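Side-chain contacts in Na Glutathione S-transferase 2 (PDB 2ON5), which binds glutathione and, as a glutathione S-transferase of the human hookworm Necator americanus, probably catalyses its conjugation to electrophilic compounds: residues 59-64 with 68-73; 89-94 with 146-151; 115-120 with 168-173; 159-164 with 186-191; 166-169 with 174-177. All coordinates share one frame; numbering follows the deposited sequence.

Contact 1 (59-64 with 68-73); sequences KQLAQS and ARYLSR. With GSH (glutathione), chain V; EDO (1,2-ethanediol), chain O.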
# COMPACT_ATOMS: atom_id res chain seq x y z
N LYS A 59 -0.05 10.49 19.72
CA LYS A 59 0.93 9.85 18.85
C LYS A 59 0.39 9.83 17.40
O LYS A 59 -0.71 9.32 17.16
CB LYS A 59 1.17 8.40 19.30
CG LYS A 59 1.91 8.22 20.64
CD LYS A 59 2.23 6.69 20.90
CE LYS A 59 0.95 5.78 20.95
NZ LYS A 59 1.23 4.32 21.35
N GLN A 60 1.14 10.38 16.45
CA GLN A 60 0.65 10.45 15.09
C GLN A 60 0.96 9.16 14.32
O GLN A 60 2.05 8.63 14.44
CB GLN A 60 1.28 11.62 14.32
CG GLN A 60 0.78 13.00 14.75
CD GLN A 60 1.44 14.09 13.95
OE1 GLN A 60 0.77 14.94 13.34
NE2 GLN A 60 2.77 14.08 13.94
N LEU A 61 -0.01 8.74 13.51
CA LEU A 61 0.15 7.68 12.53
C LEU A 61 -0.41 8.19 11.21
O LEU A 61 -1.62 8.48 11.14
CB LEU A 61 -0.62 6.44 12.96
CG LEU A 61 -0.60 5.25 12.02
CD1 LEU A 61 0.86 4.71 11.77
CD2 LEU A 61 -1.55 4.15 12.55
N ALA A 62 0.46 8.33 10.21
CA ALA A 62 0.06 8.70 8.86
C ALA A 62 -0.25 7.48 7.95
O ALA A 62 -0.09 6.33 8.37
CB ALA A 62 1.12 9.61 8.24
N GLN A 63 -0.66 7.76 6.72
CA GLN A 63 -0.97 6.77 5.67
C GLN A 63 -2.29 6.03 5.86
O GLN A 63 -2.43 5.18 6.75
CB GLN A 63 0.22 5.81 5.40
CG GLN A 63 1.36 6.52 4.69
CD GLN A 63 1.09 6.70 3.19
OE1 GLN A 63 0.06 6.26 2.67
NE2 GLN A 63 2.02 7.36 2.49
N SER A 64 -3.25 6.31 4.98
CA SER A 64 -4.63 5.82 5.16
C SER A 64 -4.73 4.30 5.38
O SER A 64 -5.47 3.87 6.27
CB SER A 64 -5.54 6.27 4.01
OG SER A 64 -5.12 5.65 2.78
N ALA A 68 -5.97 2.37 8.59
CA ALA A 68 -7.10 1.45 8.51
C ALA A 68 -6.75 0.10 9.12
O ALA A 68 -7.54 -0.47 9.88
CB ALA A 68 -7.58 1.26 7.04
N ARG A 69 -5.56 -0.41 8.79
CA ARG A 69 -5.15 -1.76 9.26
C ARG A 69 -4.95 -1.76 10.79
O ARG A 69 -5.38 -2.67 11.49
CB ARG A 69 -3.84 -2.20 8.61
CG ARG A 69 -3.36 -3.65 8.99
CD ARG A 69 -2.08 -4.07 8.20
NE ARG A 69 -2.33 -3.91 6.78
CZ ARG A 69 -1.90 -2.91 6.02
NH1 ARG A 69 -1.09 -1.97 6.50
NH2 ARG A 69 -2.28 -2.85 4.75
N TYR A 70 -4.26 -0.73 11.28
CA TYR A 70 -4.03 -0.57 12.73
C TYR A 70 -5.33 -0.63 13.57
O TYR A 70 -5.44 -1.40 14.53
CB TYR A 70 -3.29 0.75 13.00
CG TYR A 70 -3.12 1.02 14.49
CD1 TYR A 70 -2.28 0.21 15.26
CD2 TYR A 70 -3.83 2.04 15.13
CE1 TYR A 70 -2.13 0.41 16.62
CE2 TYR A 70 -3.68 2.28 16.52
CZ TYR A 70 -2.84 1.44 17.25
OH TYR A 70 -2.68 1.62 18.61
N LEU A 71 -6.31 0.19 13.19
CA LEU A 71 -7.64 0.16 13.83
C LEU A 71 -8.42 -1.13 13.56
O LEU A 71 -9.11 -1.64 14.46
CB LEU A 71 -8.47 1.39 13.45
CG LEU A 71 -7.83 2.74 13.74
CD1 LEU A 71 -8.52 3.86 12.98
CD2 LEU A 71 -7.69 3.04 15.27
N SER A 72 -8.29 -1.68 12.36
CA SER A 72 -9.00 -2.91 12.06
C SER A 72 -8.43 -4.07 12.90
O SER A 72 -9.18 -4.89 13.39
CB SER A 72 -8.90 -3.26 10.58
OG SER A 72 -9.65 -2.30 9.85
N ARG A 73 -7.12 -4.12 13.05
CA ARG A 73 -6.54 -5.14 13.94
C ARG A 73 -7.04 -4.98 15.37
O ARG A 73 -7.27 -5.97 16.07
CB ARG A 73 -5.02 -5.11 13.91
CG ARG A 73 -4.47 -5.77 12.64
CD ARG A 73 -2.99 -6.15 12.68
NE ARG A 73 -2.35 -5.99 13.98
CZ ARG A 73 -1.02 -6.07 14.18
NH1 ARG A 73 -0.20 -6.31 13.17
NH2 ARG A 73 -0.52 -5.87 15.40
N1 GSH V . -0.68 6.96 0.26
CA1 GSH V . -1.69 8.01 0.50
C1 GSH V . -2.61 7.60 1.65
O11 GSH V . -3.29 6.58 1.43
O12 GSH V . -2.72 8.20 2.76
CB1 GSH V . -1.09 9.42 0.60
CG1 GSH V . -2.06 10.46 1.14
CD1 GSH V . -2.37 11.60 0.18
OE1 GSH V . -2.10 11.53 -1.22
N2 GSH V . -2.90 12.66 0.79
CA2 GSH V . -3.75 13.70 0.23
C2 GSH V . -3.25 15.06 0.65
O2 GSH V . -2.51 15.25 1.85
CB2 GSH V . -5.18 13.50 0.71
SG2 GSH V . -6.32 12.75 -0.48
N3 GSH V . -3.49 16.08 -0.17
CA3 GSH V . -2.94 17.40 0.07
C3 GSH V . -1.43 17.51 -0.05
O31 GSH V . -0.75 16.58 -0.53
O32 GSH V . -0.84 18.56 0.31
C1 EDO O . -8.22 3.51 2.33
O1 EDO O . -7.83 4.83 1.96
C2 EDO O . -7.91 3.30 3.81
O2 EDO O . -8.65 4.30 4.50
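Ala-68 donates its backbone N-H to Ser-64 O (N to O 2.8 Å) in the opening turn of helix 64-75, while its CB lies 3.8 Å from C2 of a bound 1,2-ethanediol. The N and OG of Ser-64 serve glutathione. Its N points almost straight at GSH O12 (3.0 Å, 170° at the hydrogen), and its hydroxyl, set between the backbone N and the carbonyl carbon (chi1 65°), gives a very short bond of 2.5 Å from OG to GSH O11 and accepts another from the ethanediol O1. Ser-64 alone of the two segments thus bonds both carboxylate oxygens, at a helix start whose dipole would be expected to favour a negative charge. The N-cap residue Gln-63 takes the other end of the gamma-glutamyl head, its OE1 accepting from GSH N1 at 2.6 Å. This strand-to-helix turn belongs to the thioredoxin-like N-terminal domain of glutathione transferases, and Ser-64 to Ala-68 occupy the place of the family's SNAIL/TRAIL motif. Asp-97 of the second subunit also contributes, bonding both Gln-63 NE2 and the ligand. Arg-69, next along the helix, turns to the dimer interface, where it forms salt bridges with Asp-89 of its own chain and Asp-89 of the second subunit. Tyr-70 returns to the strand: CD2 of Leu-61 meets its CB at 3.8 Å and approaches the ring obliquely, while the phenol OH bonds Glu-56. One turn beyond Ala-68, Ser-72 brings both N and OG to Ala-68 O, from opposite faces of the carbonyl plane, with OG at 2.8 Å.

Contact 2 (89-94 with 146-151); sequences DSVADQ and GYLVGD
Val-91 and Leu-148 mark the nearest approach of helix 82-101 to the irregular segment 146-151, with their CA atoms 7.9 Å apart and both CB atoms directed into the gap. The contact is wholly apolar, and Val-91 serves two partners with its two branches. CG1, anti to the backbone N (chi1 175°), reaches CD1 of Leu-148 at 3.9 Å. CG2, the other branch, which is anti to the carbonyl carbon, meets CG2 of Val-149, also at 3.9 Å. The isopropyl groups of the two valines slide past each other in opposite directions, whereas the leucine comes across Val-91 at a slant. All three residues are buried. Met-136 and Phe-139 of helix 117-143 and Ala-156 of helix 155-168 also pack on Val-91, making it a point where three helices and a loop converge. The loop itself is tied at Leu-148, whose backbone N bonds OD2 of Asp-157, and Gly-150, with a phi of 72°, lets the chain turn directly after the valine. From Gly-150 to Asp-157 the sequence follows the GXXh(S/T)XXD pattern of glutathione transferases, which in this family carries the N-capping box and hydrophobic staple, consistent with its place before helix 155-168.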
# COMPACT_ATOMS: atom_id res chain seq x y z
N ASP A 89 -5.10 -7.68 3.20
CA ASP A 89 -4.06 -6.76 2.73
C ASP A 89 -3.88 -6.78 1.22
O ASP A 89 -3.77 -5.72 0.59
CB ASP A 89 -2.70 -7.04 3.40
CG ASP A 89 -2.69 -6.73 4.90
OD1 ASP A 89 -3.72 -6.24 5.41
OD2 ASP A 89 -1.62 -6.94 5.53
N SER A 90 -3.79 -7.97 0.64
CA SER A 90 -3.56 -8.09 -0.83
C SER A 90 -4.71 -7.47 -1.65
O SER A 90 -4.46 -6.80 -2.67
CB SER A 90 -3.32 -9.56 -1.23
OG SER A 90 -4.51 -10.32 -1.23
N VAL A 91 -5.96 -7.68 -1.20
CA VAL A 91 -7.13 -7.04 -1.81
C VAL A 91 -7.08 -5.53 -1.66
O VAL A 91 -7.36 -4.78 -2.64
CB VAL A 91 -8.50 -7.62 -1.26
CG1 VAL A 91 -9.71 -6.84 -1.83
CG2 VAL A 91 -8.64 -9.10 -1.63
N ALA A 92 -6.72 -5.06 -0.46
CA ALA A 92 -6.63 -3.62 -0.21
C ALA A 92 -5.56 -3.00 -1.09
O ALA A 92 -5.73 -1.90 -1.60
CB ALA A 92 -6.34 -3.33 1.29
N ASP A 93 -4.45 -3.73 -1.26
CA ASP A 93 -3.37 -3.27 -2.13
C ASP A 93 -3.79 -3.23 -3.59
O ASP A 93 -3.42 -2.30 -4.32
CB ASP A 93 -2.12 -4.13 -1.97
CG ASP A 93 -1.21 -3.65 -0.84
OD1 ASP A 93 -1.52 -2.62 -0.20
OD2 ASP A 93 -0.18 -4.32 -0.59
N GLN A 94 -4.57 -4.21 -4.03
CA GLN A 94 -5.09 -4.17 -5.41
C GLN A 94 -6.06 -2.98 -5.61
O GLN A 94 -6.01 -2.27 -6.65
CB GLN A 94 -5.78 -5.49 -5.79
CG GLN A 94 -6.24 -5.53 -7.27
CD GLN A 94 -5.06 -5.74 -8.22
OE1 GLN A 94 -3.94 -6.02 -7.78
NE2 GLN A 94 -5.31 -5.60 -9.53
N GLY A 146 -20.24 -13.27 0.44
CA GLY A 146 -20.75 -11.94 0.11
C GLY A 146 -19.71 -10.89 0.46
O GLY A 146 -19.84 -9.75 0.04
N TYR A 147 -18.67 -11.29 1.21
CA TYR A 147 -17.54 -10.42 1.52
C TYR A 147 -16.29 -10.84 0.74
O TYR A 147 -16.19 -11.99 0.26
CB TYR A 147 -17.24 -10.37 3.03
CG TYR A 147 -18.40 -9.92 3.90
CD1 TYR A 147 -19.05 -10.83 4.75
CD2 TYR A 147 -18.87 -8.61 3.87
CE1 TYR A 147 -20.12 -10.44 5.54
CE2 TYR A 147 -19.93 -8.21 4.65
CZ TYR A 147 -20.56 -9.12 5.49
OH TYR A 147 -21.63 -8.70 6.28
N LEU A 148 -15.33 -9.93 0.62
CA LEU A 148 -14.19 -10.17 -0.27
C LEU A 148 -13.28 -11.29 0.26
O LEU A 148 -12.80 -12.11 -0.52
CB LEU A 148 -13.41 -8.88 -0.52
CG LEU A 148 -14.20 -7.83 -1.29
CD1 LEU A 148 -13.54 -6.47 -1.06
CD2 LEU A 148 -14.26 -8.19 -2.80
N VAL A 149 -13.08 -11.32 1.58
CA VAL A 149 -12.23 -12.35 2.20
C VAL A 149 -12.92 -12.86 3.46
O VAL A 149 -13.31 -12.08 4.33
CB VAL A 149 -10.83 -11.83 2.57
CG1 VAL A 149 -9.95 -12.96 3.10
CG2 VAL A 149 -10.13 -11.18 1.36
N GLY A 150 -13.07 -14.18 3.56
CA GLY A 150 -13.67 -14.76 4.77
C GLY A 150 -15.17 -14.51 4.88
O GLY A 150 -15.84 -14.14 3.89
N ASP A 151 -15.70 -14.71 6.08
CA ASP A 151 -17.13 -14.77 6.29
C ASP A 151 -17.65 -13.50 6.95
O ASP A 151 -18.85 -13.37 7.14
CB ASP A 151 -17.50 -16.00 7.16
CG ASP A 151 -17.25 -17.33 6.45
OD1 ASP A 151 -17.04 -18.34 7.16
OD2 ASP A 151 -17.28 -17.39 5.21

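Contact 3 (115-120 with 168-173); sequences GDPEKL and AAKFPS
Phe-171 presses against the first turn of helix 117-143, its CZ 3.6 Å from the backbone N of Glu-118 and its CE1 4.1 Å from CB of Pro-117. This is the close-packed half of the contact. The ring meets the Pro-117 to Glu-118 peptide obliquely, and its stack with Phe-121 and its packing on Tyr-105 place it among further aromatic residues of the helical domain. The aliphatic chain of Lys-170 lies along one face, CG being 3.7 Å above the ring plane toward the rim. Farther out, Lys-170 CE rests on Pro-117 CB at 3.8 Å. Charged ends make up the other, solvent-facing half. Glu-118 is bent at chi2 (96°), which brings OE1 to 3.3 Å from Phe-171 CE2 with the carboxylate turned only 26° from the ring plane. Both Glu-118 and Lys-170 are exposed, and nothing polar joins the two segments. Within the helix start, OD2 of Asp-116 accepts from Lys-119 N at 3.1 Å, met from above the carboxylate plane. Aspartate as N-cap followed by proline in the first turn is a classic helix beginning, and here it is covered by the turn that leaves helix 155-168.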
# COMPACT_ATOMS: atom_id res chain seq x y z
N GLY A 115 -11.42 19.71 -15.08
CA GLY A 115 -11.75 18.64 -16.01
C GLY A 115 -13.21 18.26 -16.05
O GLY A 115 -14.02 18.78 -15.30
N ASP A 116 -13.52 17.30 -16.93
CA ASP A 116 -14.86 16.82 -17.22
C ASP A 116 -15.01 15.43 -16.57
O ASP A 116 -14.48 14.45 -17.10
CB ASP A 116 -15.00 16.73 -18.76
CG ASP A 116 -16.37 16.22 -19.23
OD1 ASP A 116 -16.69 16.48 -20.42
OD2 ASP A 116 -17.12 15.57 -18.48
N PRO A 117 -15.68 15.35 -15.41
CA PRO A 117 -15.85 14.06 -14.72
C PRO A 117 -16.44 12.96 -15.61
O PRO A 117 -15.94 11.84 -15.63
CB PRO A 117 -16.79 14.40 -13.56
CG PRO A 117 -16.50 15.86 -13.27
CD PRO A 117 -16.28 16.46 -14.63
N GLU A 118 -17.48 13.30 -16.36
CA GLU A 118 -18.11 12.38 -17.30
C GLU A 118 -17.14 11.79 -18.32
O GLU A 118 -17.13 10.58 -18.56
CB GLU A 118 -19.24 13.12 -18.04
CG GLU A 118 -19.72 12.42 -19.26
CD GLU A 118 -20.93 11.60 -18.98
OE1 GLU A 118 -20.80 10.65 -18.19
OE2 GLU A 118 -21.99 11.91 -19.56
N LYS A 119 -16.32 12.64 -18.93
CA LYS A 119 -15.34 12.17 -19.92
C LYS A 119 -14.31 11.23 -19.28
O LYS A 119 -14.01 10.16 -19.84
CB LYS A 119 -14.66 13.35 -20.60
CG LYS A 119 -13.69 12.98 -21.71
CD LYS A 119 -13.34 14.20 -22.57
CE LYS A 119 -12.06 13.97 -23.38
NZ LYS A 119 -10.84 14.40 -22.62
N LEU A 120 -13.78 11.63 -18.13
CA LEU A 120 -12.80 10.81 -17.42
C LEU A 120 -13.41 9.51 -16.93
O LEU A 120 -12.74 8.47 -16.88
CB LEU A 120 -12.26 11.56 -16.20
CG LEU A 120 -10.92 12.31 -16.21
CD1 LEU A 120 -9.98 11.93 -17.35
CD2 LEU A 120 -11.18 13.78 -16.14
N ALA A 168 -21.20 5.63 -7.82
CA ALA A 168 -22.53 5.28 -8.37
C ALA A 168 -23.56 6.38 -8.09
O ALA A 168 -24.54 6.52 -8.85
CB ALA A 168 -23.01 3.94 -7.85
N ALA A 169 -23.32 7.17 -7.04
CA ALA A 169 -24.17 8.33 -6.74
C ALA A 169 -24.25 9.33 -7.91
O ALA A 169 -25.31 9.92 -8.17
CB ALA A 169 -23.72 9.02 -5.45
N LYS A 170 -23.14 9.47 -8.62
CA LYS A 170 -23.02 10.36 -9.78
C LYS A 170 -23.20 9.58 -11.10
O LYS A 170 -23.97 10.00 -12.00
CB LYS A 170 -21.65 11.05 -9.71
CG LYS A 170 -21.45 12.26 -10.63
CD LYS A 170 -20.04 12.83 -10.42
CE LYS A 170 -19.77 14.08 -11.28
NZ LYS A 170 -20.64 15.23 -10.85
N PHE A 171 -22.50 8.45 -11.22
CA PHE A 171 -22.48 7.65 -12.45
C PHE A 171 -22.87 6.18 -12.14
O PHE A 171 -22.00 5.31 -11.96
CB PHE A 171 -21.10 7.71 -13.15
CG PHE A 171 -20.67 9.11 -13.54
CD1 PHE A 171 -19.60 9.72 -12.91
CD2 PHE A 171 -21.35 9.82 -14.53
CE1 PHE A 171 -19.20 11.04 -13.27
CE2 PHE A 171 -20.97 11.12 -14.90
CZ PHE A 171 -19.90 11.73 -14.26
N PRO A 172 -24.18 5.91 -12.04
CA PRO A 172 -24.70 4.57 -11.67
C PRO A 172 -24.31 3.42 -12.59
O PRO A 172 -24.40 2.25 -12.18
CB PRO A 172 -26.22 4.76 -11.69
CG PRO A 172 -26.47 5.99 -12.42
CD PRO A 172 -25.29 6.88 -12.16
N SER A 173 -23.84 3.74 -13.80
CA SER A 173 -23.44 2.70 -14.74
C SER A 173 -22.12 2.04 -14.36
O SER A 173 -21.68 1.10 -15.01
CB SER A 173 -23.36 3.25 -16.16
OG SER A 173 -22.26 4.13 -16.33

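Contact 4 (159-164 with 186-191); sequences CLAEHT and EKVRSI
Two helices of the all-alpha C-terminal domain meet where Ala-161, on the central helix 155-168, faces Val-188 in the last turn of helix 179-189. Their CA atoms are 6.5 Å apart, an approach made possible by the small alanine. Its methyl sits against the base of the valine branch: Ala-161 CB lies 3.6 Å from Val-188 CB and equally 3.6 Å from Val-188 CG1. CG1 is the branch anti to the backbone N (chi1 173°), and CG2 stays farther off. Arg-189 then runs past the alanine, its CD 4.0 Å from Ala-161 O. A bend at chi3 (52°) carries the guanidinium toward Glu-162, whose CB points away from helix 179-189 but whose carboxylate swings back. NH1 of Arg-189 and OE1 of Glu-162 remain 4.4 Å apart, too far for a salt bridge. One water spans the interval, giving a hydrogen bond to Glu-162 OE1 at 2.7 Å and accepting one from Arg-189 NH1 at 2.9 Å, where it sits at the guanidinium edge, in plane. The main partners of the buried carboxylate lie elsewhere: OE1 forms a salt bridge with Arg-201 and OE2 another with Arg-12. Two arginines in salt bridges and a third through water thus surround Glu-162, which would be expected to favour its ionised form. Ser-190 N makes only weak backbone bonds, and its OG turns back to Lys-187 O. The alanine-valine pair and the water bridge join the central helix to helix 179-189 within the all-helical C-terminal domain typical of glutathione transferases.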
# COMPACT_ATOMS: atom_id res chain seq x y z
N CYS A 159 -13.53 -0.33 2.03
CA CYS A 159 -12.90 0.43 0.92
C CYS A 159 -13.70 0.26 -0.36
O CYS A 159 -14.03 1.25 -1.02
CB CYS A 159 -11.44 -0.01 0.66
SG CYS A 159 -10.31 0.50 1.97
N LEU A 160 -13.99 -0.99 -0.74
CA LEU A 160 -14.70 -1.21 -2.00
C LEU A 160 -16.15 -0.67 -2.02
O LEU A 160 -16.55 0.01 -2.99
CB LEU A 160 -14.67 -2.69 -2.41
CG LEU A 160 -15.30 -3.00 -3.77
CD1 LEU A 160 -14.50 -2.37 -4.91
CD2 LEU A 160 -15.46 -4.52 -3.92
N ALA A 161 -16.93 -1.01 -0.99
CA ALA A 161 -18.34 -0.57 -0.88
C ALA A 161 -18.41 0.97 -0.90
O ALA A 161 -19.27 1.58 -1.58
CB ALA A 161 -18.99 -1.12 0.43
N GLU A 162 -17.51 1.60 -0.16
CA GLU A 162 -17.48 3.09 -0.12
C GLU A 162 -17.15 3.68 -1.50
O GLU A 162 -17.85 4.57 -1.97
CB GLU A 162 -16.51 3.60 0.96
CG GLU A 162 -16.32 5.12 1.00
CD GLU A 162 -17.63 5.90 1.09
OE1 GLU A 162 -18.53 5.52 1.87
OE2 GLU A 162 -17.72 6.92 0.41
N HIS A 163 -16.11 3.16 -2.14
CA HIS A 163 -15.76 3.64 -3.47
C HIS A 163 -16.89 3.46 -4.45
O HIS A 163 -17.32 4.43 -5.10
CB HIS A 163 -14.51 2.90 -4.03
CG HIS A 163 -14.24 3.27 -5.45
ND1 HIS A 163 -14.48 2.41 -6.51
CD2 HIS A 163 -13.82 4.43 -6.00
CE1 HIS A 163 -14.20 3.03 -7.64
NE2 HIS A 163 -13.80 4.26 -7.36
N THR A 164 -17.36 2.22 -4.61
CA THR A 164 -18.34 1.97 -5.67
C THR A 164 -19.64 2.75 -5.46
O THR A 164 -20.17 3.34 -6.41
CB THR A 164 -18.64 0.48 -5.88
OG1 THR A 164 -19.28 -0.07 -4.73
CG2 THR A 164 -17.36 -0.30 -6.20
N GLU A 186 -24.20 -3.04 -1.27
CA GLU A 186 -25.47 -2.91 -0.54
C GLU A 186 -25.50 -3.81 0.70
O GLU A 186 -26.09 -3.42 1.70
CB GLU A 186 -26.69 -3.12 -1.43
CG GLU A 186 -26.85 -1.98 -2.46
CD GLU A 186 -28.13 -2.10 -3.29
OE1 GLU A 186 -28.43 -1.14 -4.03
OE2 GLU A 186 -28.83 -3.13 -3.21
N LYS A 187 -24.85 -4.97 0.63
CA LYS A 187 -24.65 -5.83 1.81
C LYS A 187 -23.86 -5.11 2.92
O LYS A 187 -24.33 -5.01 4.07
CB LYS A 187 -23.99 -7.15 1.42
CG LYS A 187 -23.77 -8.13 2.62
CD LYS A 187 -23.09 -9.41 2.16
CE LYS A 187 -23.01 -10.43 3.30
NZ LYS A 187 -24.34 -11.00 3.50
N VAL A 188 -22.68 -4.60 2.57
CA VAL A 188 -21.80 -3.87 3.51
C VAL A 188 -22.50 -2.68 4.14
O VAL A 188 -22.51 -2.54 5.36
CB VAL A 188 -20.47 -3.46 2.80
CG1 VAL A 188 -19.57 -2.54 3.69
CG2 VAL A 188 -19.68 -4.74 2.36
N ARG A 189 -23.12 -1.85 3.32
CA ARG A 189 -23.73 -0.59 3.77
C ARG A 189 -25.00 -0.76 4.60
O ARG A 189 -25.45 0.19 5.24
CB ARG A 189 -23.94 0.35 2.58
CG ARG A 189 -22.60 0.92 2.07
CD ARG A 189 -22.66 1.43 0.61
NE ARG A 189 -23.76 2.37 0.38
CZ ARG A 189 -23.73 3.68 0.63
NH1 ARG A 189 -22.66 4.27 1.17
NH2 ARG A 189 -24.81 4.42 0.35
N SER A 190 -25.56 -1.97 4.62
CA SER A 190 -26.75 -2.28 5.42
C SER A 190 -26.40 -2.80 6.82
O SER A 190 -27.30 -3.01 7.64
CB SER A 190 -27.65 -3.28 4.69
OG SER A 190 -26.97 -4.53 4.51
N ILE A 191 -25.11 -3.04 7.09
CA ILE A 191 -24.70 -3.40 8.46
C ILE A 191 -25.18 -2.25 9.35
O ILE A 191 -24.87 -1.10 9.07
CB ILE A 191 -23.17 -3.59 8.57
CG1 ILE A 191 -22.71 -4.78 7.71
CG2 ILE A 191 -22.78 -3.68 10.07
CD1 ILE A 191 -21.18 -4.89 7.49
O HOH W 1 -20.05 3.25 2.05

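Contact 5 (166-169 with 174-177); sequences GIAA and IYDG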
# COMPACT_ATOMS: atom_id res chain seq x y z
N GLY A 166 -20.02 5.49 -3.77
CA GLY A 166 -19.68 6.90 -3.94
C GLY A 166 -19.72 7.34 -5.39
O GLY A 166 -20.32 8.36 -5.71
N ILE A 167 -19.05 6.58 -6.26
CA ILE A 167 -19.12 6.86 -7.72
C ILE A 167 -20.53 6.68 -8.29
O ILE A 167 -21.00 7.48 -9.16
CB ILE A 167 -18.21 5.91 -8.51
CG1 ILE A 167 -16.78 5.92 -7.96
CG2 ILE A 167 -18.28 6.22 -10.04
CD1 ILE A 167 -16.11 7.28 -8.06
N ALA A 168 -21.20 5.63 -7.82
CA ALA A 168 -22.53 5.28 -8.37
C ALA A 168 -23.56 6.38 -8.09
O ALA A 168 -24.54 6.52 -8.85
CB ALA A 168 -23.01 3.94 -7.85
N ALA A 169 -23.32 7.17 -7.04
CA ALA A 169 -24.17 8.33 -6.74
C ALA A 169 -24.25 9.33 -7.91
O ALA A 169 -25.31 9.92 -8.17
CB ALA A 169 -23.72 9.02 -5.45
N ILE A 174 -21.47 2.53 -13.30
CA ILE A 174 -20.25 1.86 -12.83
C ILE A 174 -20.52 0.36 -12.57
O ILE A 174 -19.64 -0.48 -12.75
CB ILE A 174 -19.64 2.56 -11.59
CG1 ILE A 174 -18.24 1.96 -11.29
CG2 ILE A 174 -20.61 2.52 -10.38
CD1 ILE A 174 -17.59 2.52 -10.03
N TYR A 175 -21.74 0.05 -12.16
CA TYR A 175 -22.07 -1.35 -11.84
C TYR A 175 -22.45 -2.23 -13.05
O TYR A 175 -22.61 -3.44 -12.89
CB TYR A 175 -23.17 -1.41 -10.79
CG TYR A 175 -22.78 -0.92 -9.40
CD1 TYR A 175 -23.50 0.11 -8.81
CD2 TYR A 175 -21.74 -1.51 -8.68
CE1 TYR A 175 -23.18 0.57 -7.53
CE2 TYR A 175 -21.42 -1.06 -7.38
CZ TYR A 175 -22.14 -0.02 -6.82
OH TYR A 175 -21.88 0.44 -5.55
N ASP A 176 -22.63 -1.63 -14.22
CA ASP A 176 -22.96 -2.38 -15.44
C ASP A 176 -21.98 -3.51 -15.66
O ASP A 176 -20.75 -3.29 -15.70
CB ASP A 176 -22.92 -1.47 -16.68
CG ASP A 176 -24.10 -0.51 -16.76
OD1 ASP A 176 -24.94 -0.44 -15.84
OD2 ASP A 176 -24.15 0.20 -17.79
N GLY A 177 -22.52 -4.71 -15.79
CA GLY A 177 -21.72 -5.93 -16.01
C GLY A 177 -21.22 -6.57 -14.72
O GLY A 177 -20.56 -7.63 -14.75
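Ile-167 and Ile-174 cross at about a right angle, with the end of one laid against the branch point of the other. Ile-174 is fully extended, CG1 anti to the backbone N (chi1 -171°) and CD1 continuing the line (chi2 -176°), which carries the terminal methyl across to helix 155-168. There CD1 lies 3.8 Å from both CB and CG2 of Ile-167, while the end of the longer branch of Ile-167 leads away. The second methyl of Ile-174 has a different task. CG2 meets CB of Ala-168 at 3.8 Å and also lies 4.1 Å above one face of the Tyr-175 ring, displaced toward its rim. The alanine methyl rests in the corner formed by the isoleucine methyl and the tyrosine ring. Its closest contact is tight, Ala-168 CB to Tyr-175 CE1 at 3.4 Å, and the methyl comes to the ring obliquely. Although the CB of Tyr-175 does not point at helix 155-168, the ring folds back along it, and the phenol OH forms a hydrogen bond with OG1 of Thr-164, one turn before Ala-168. The 3-10 turn that carries Ile-174 and Tyr-175 is thus closed onto the helix end by three apolar contacts and one polar tether. Its backbone is held as well, for Ile-174 O accepts from Arg-129 NE of helix 117-143. That helix packs on the isoleucine pair, Phe-121 and Leu-125 against Ile-167, and Leu-125 and Phe-133 against Ile-174. Tyr-175 meets Ile-181, Lys-182 and Ala-185 of helix 179-189, so the turn is wedged between three helices.

In the fold
From the N terminus, contact 1 closes a short strand-to-helix turn in the thioredoxin-like domain and is complete before contact 2 opens. The two meet through the Arg-69 to Asp-89 salt bridge, and both face the second subunit. Contact 2 then spans a long, mostly helical excursion back to loop 146-151. Contact 3 crosses both contact 2 and contact 4, starting at the head of helix 117-143 and ending after helix 155-168. Contact 4 joins that last helix to helix 179-189, and contact 5 closes a small turn within its span. Contacts 4 and 5 touch through Thr-164 and Tyr-175, contacts 3 and 5 share Ala-168 and Ala-169, and contact 2 packs on contact 4 through Tyr-147 and Lys-187.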